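Local coordinates for hypothetical protein (ST2072) (Sulfolobus tokodaii, PDB 1VE0) that is of unknown function but binds zinc and belongs to the UPF0047 (YjbQ) family, at residues Phe75-Ile80 and His85-Ser90. Numbering follows the deposited sequence.
Sequences FEHNII and HAHVIS. With ZN (zinc ion), chain C.
His77 and His87 meet at a zinc ion that ties the loop 75-80 to the helical segment 85-90. His77 NE2 binds the zinc at 2.2 Å, and His87 NE2 binds it at 2.3 Å. Sharing the metal keeps His77 NE2 and His87 NE2 3.6 Å apart, with no hydrogen bond between them. The edge of the His87 ring is turned toward the face of His77 in an offset edge-to-face pair, with planes at 76°. With chi1 at 177°, CG of His77 is anti to the backbone N, and the ring reaches out of the 3-10 turn to the metal. Asn83, between the two segments, supplies a third protein ligand through OD1. Water 2 also binds the zinc, 2.1 Å from it, and its O lies in the plane of the His77 ring. In the second shell, ND1 of His77 is hydrogen-bonded to Glu54 of the second subunit, and ND1 of His87 to Asn51 of that subunit, which places the zinc site at a subunit interface. These bonds help fix the rotation of both rings.

The tight part is at Phe75. One ring face lies against the backbone of His85, with His85 N over the ring centre. Phe75 CZ comes 3.4 Å from His85 CA. Val88 CG2 adds a lighter apolar touch to Phe75 CE1 at 4.0 Å.

The looser part is bridged by water. Water 1 links Asn78 ND2 and His85 ND1, the latter at 2.8 Å, while His85 NE2 is hydrogen-bonded to Phe119 O.

The contact closes the loop that follows helix 55-68 onto the first turn of helix 84-93. The zinc site lies beside that turn, at the end of the helix away from strand 96-102.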
ATOM      1  N   PHE A  75      20.814   7.031  -9.673  1.00 31.97           N
ATOM      2  CA  PHE A  75      19.795   7.854  -9.011  1.00 30.93           C
ATOM      3  C   PHE A  75      20.194   9.332  -9.033  1.00 31.36           C
ATOM      4  O   PHE A  75      21.260   9.701  -8.538  1.00 30.31           O
ATOM      5  CB  PHE A  75      19.623   7.419  -7.549  1.00 28.87           C
ATOM      6  CG  PHE A  75      19.178   5.992  -7.382  1.00 28.85           C
ATOM      7  CD1 PHE A  75      17.839   5.634  -7.565  1.00 28.02           C
ATOM      8  CD2 PHE A  75      20.096   5.002  -7.058  1.00 26.81           C
ATOM      9  CE1 PHE A  75      17.426   4.312  -7.425  1.00 25.05           C
ATOM     10  CE2 PHE A  75      19.695   3.673  -6.917  1.00 28.58           C
ATOM     11  CZ  PHE A  75      18.355   3.327  -7.102  1.00 26.00           C
ATOM     12  N   GLU A  76      19.344  10.185  -9.590  1.00 31.34           N
ATOM     13  CA  GLU A  76      19.664  11.604  -9.629  1.00 32.38           C
ATOM     14  C   GLU A  76      19.748  12.180  -8.224  1.00 31.46           C
ATOM     15  O   GLU A  76      20.439  13.177  -7.978  1.00 28.92           O
ATOM     16  CB  GLU A  76      18.617  12.359 -10.438  1.00 35.63           C
ATOM     17  CG  GLU A  76      18.596  11.947 -11.893  1.00 42.43           C
ATOM     18  CD  GLU A  76      18.328  13.114 -12.819  1.00 47.35           C
ATOM     19  OE1 GLU A  76      18.379  12.908 -14.055  1.00 49.46           O
ATOM     20  OE2 GLU A  76      18.070  14.235 -12.314  1.00 48.71           O
ATOM     21  N   HIS A  77      19.040  11.541  -7.299  1.00 30.05           N
ATOM     22  CA  HIS A  77      19.034  11.987  -5.917  1.00 30.46           C
ATOM     23  C   HIS A  77      20.407  11.849  -5.277  1.00 30.60           C
ATOM     24  O   HIS A  77      20.779  12.648  -4.415  1.00 29.74           O
ATOM     25  CB  HIS A  77      18.036  11.161  -5.104  1.00 28.34           C
ATOM     26  CG  HIS A  77      18.007  11.511  -3.653  1.00 24.94           C
ATOM     27  ND1 HIS A  77      17.518  12.710  -3.186  1.00 26.31           N
ATOM     28  CD2 HIS A  77      18.424  10.823  -2.562  1.00 25.26           C
ATOM     29  CE1 HIS A  77      17.632  12.748  -1.871  1.00 26.19           C
ATOM     30  NE2 HIS A  77      18.179  11.615  -1.467  1.00 27.98           N
ATOM     31  N   ASN A  78      21.158  10.838  -5.704  1.00 32.17           N
ATOM     32  CA  ASN A  78      22.469  10.579  -5.119  1.00 33.16           C
ATOM     33  C   ASN A  78      23.491  11.691  -5.287  1.00 35.05           C
ATOM     34  O   ASN A  78      24.607  11.593  -4.781  1.00 35.19           O
ATOM     35  CB  ASN A  78      23.005   9.229  -5.612  1.00 32.47           C
ATOM     36  CG  ASN A  78      22.264   8.047  -4.976  1.00 32.59           C
ATOM     37  OD1 ASN A  78      21.205   8.223  -4.379  1.00 29.76           O
ATOM     38  ND2 ASN A  78      22.815   6.850  -5.105  1.00 31.60           N
ATOM     39  N   ILE A  79      23.096  12.754  -5.981  1.00 36.06           N
ATOM     40  CA  ILE A  79      23.951  13.924  -6.158  1.00 37.61           C
ATOM     41  C   ILE A  79      23.963  14.622  -4.798  1.00 38.64           C
ATOM     42  O   ILE A  79      24.934  15.276  -4.425  1.00 40.01           O
ATOM     43  CB  ILE A  79      23.360  14.906  -7.202  1.00 37.49           C
ATOM     44  CG1 ILE A  79      23.568  14.362  -8.616  1.00 37.23           C
ATOM     45  CG2 ILE A  79      23.995  16.280  -7.053  1.00 37.75           C
ATOM     46  CD1 ILE A  79      22.869  15.173  -9.692  1.00 38.33           C
ATOM     47  N   ILE A  80      22.867  14.469  -4.066  1.00 38.62           N
ATOM     48  CA  ILE A  80      22.713  15.080  -2.752  1.00 40.50           C
ATOM     49  C   ILE A  80      22.983  14.123  -1.595  1.00 40.02           C
ATOM     50  O   ILE A  80      23.591  14.502  -0.602  1.00 40.06           O
ATOM     51  CB  ILE A  80      21.285  15.627  -2.566  1.00 41.84           C
ATOM     52  CG1 ILE A  80      20.977  16.668  -3.644  1.00 43.40           C
ATOM     53  CG2 ILE A  80      21.139  16.231  -1.170  1.00 43.53           C
ATOM     54  CD1 ILE A  80      19.592  17.257  -3.542  1.00 43.71           C
ATOM     55  N   HIS A  85      18.009   4.672  -3.727  1.00 24.52           N
ATOM     56  CA  HIS A  85      17.406   3.350  -3.826  1.00 24.05           C
ATOM     57  C   HIS A  85      16.432   3.129  -2.671  1.00 22.47           C
ATOM     58  O   HIS A  85      15.379   2.520  -2.856  1.00 23.74           O
ATOM     59  CB  HIS A  85      18.479   2.260  -3.765  1.00 22.96           C
ATOM     60  CG  HIS A  85      19.038   2.055  -2.391  1.00 21.88           C
ATOM     61  ND1 HIS A  85      19.898   2.956  -1.798  1.00 22.74           N
ATOM     62  CD2 HIS A  85      18.775   1.113  -1.455  1.00 21.17           C
ATOM     63  CE1 HIS A  85      20.136   2.582  -0.554  1.00 19.85           C
ATOM     64  NE2 HIS A  85      19.466   1.467  -0.320  1.00 23.25           N
ATOM     65  N   ALA A  86      16.789   3.610  -1.483  1.00 20.23           N
ATOM     66  CA  ALA A  86      15.935   3.431  -0.310  1.00 19.93           C
ATOM     67  C   ALA A  86      14.631   4.202  -0.471  1.00 20.36           C
ATOM     68  O   ALA A  86      13.560   3.727  -0.074  1.00 19.83           O
ATOM     69  CB  ALA A  86      16.665   3.886   0.945  1.00 18.34           C
ATOM     70  N   HIS A  87      14.732   5.396  -1.051  1.00 20.29           N
ATOM     71  CA  HIS A  87      13.570   6.249  -1.289  1.00 18.86           C
ATOM     72  C   HIS A  87      12.619   5.582  -2.274  1.00 18.26           C
ATOM     73  O   HIS A  87      11.408   5.502  -2.044  1.00 16.78           O
ATOM     74  CB  HIS A  87      14.014   7.601  -1.861  1.00 19.29           C
ATOM     75  CG  HIS A  87      14.545   8.550  -0.834  1.00 20.01           C
ATOM     76  ND1 HIS A  87      13.730   9.195   0.073  1.00 18.01           N
ATOM     77  CD2 HIS A  87      15.805   8.984  -0.584  1.00 20.00           C
ATOM     78  CE1 HIS A  87      14.465   9.990   0.832  1.00 17.68           C
ATOM     79  NE2 HIS A  87      15.724   9.881   0.454  1.00 18.66           N
ATOM     80  N   VAL A  88      13.181   5.100  -3.375  1.00 17.69           N
ATOM     81  CA  VAL A  88      12.399   4.459  -4.416  1.00 19.63           C
ATOM     82  C   VAL A  88      11.683   3.185  -3.969  1.00 19.13           C
ATOM     83  O   VAL A  88      10.466   3.052  -4.143  1.00 18.50           O
ATOM     84  CB  VAL A  88      13.290   4.130  -5.640  1.00 20.57           C
ATOM     85  CG1 VAL A  88      12.521   3.262  -6.634  1.00 20.05           C
ATOM     86  CG2 VAL A  88      13.743   5.423  -6.297  1.00 21.79           C
ATOM     87  N   ILE A  89      12.419   2.244  -3.395  1.00 18.68           N
ATOM     88  CA  ILE A  89      11.773   1.004  -2.982  1.00 19.30           C
ATOM     89  C   ILE A  89      10.764   1.247  -1.848  1.00 18.03           C
ATOM     90  O   ILE A  89       9.704   0.621  -1.813  1.00 17.33           O
ATOM     91  CB  ILE A  89      12.817  -0.071  -2.570  1.00 19.69           C
ATOM     92  CG1 ILE A  89      12.123  -1.428  -2.411  1.00 19.41           C
ATOM     93  CG2 ILE A  89      13.551   0.352  -1.295  1.00 18.38           C
ATOM     94  CD1 ILE A  89      11.482  -1.941  -3.690  1.00 19.30           C
ATOM     95  N   SER A  90      11.089   2.158  -0.934  1.00 17.83           N
ATOM     96  CA  SER A  90      10.180   2.492   0.171  1.00 16.41           C
ATOM     97  C   SER A  90       8.879   3.137  -0.328  1.00 17.16           C
ATOM     98  O   SER A  90       7.813   2.932   0.255  1.00 15.48           O
ATOM     99  CB  SER A  90      10.852   3.461   1.164  1.00 15.31           C
ATOM    100  OG  SER A  90      11.869   2.819   1.933  1.00 15.89           O
TER
HETATM  101 ZN    ZN C 136      17.753  11.051   0.579  0.80 51.16          ZN
HETATM  102  O   HOH W   1      21.215   4.405  -3.765  1.00 27.86           O
HETATM  103  O   HOH W   2      17.226  12.783   1.689  0.80 44.94           O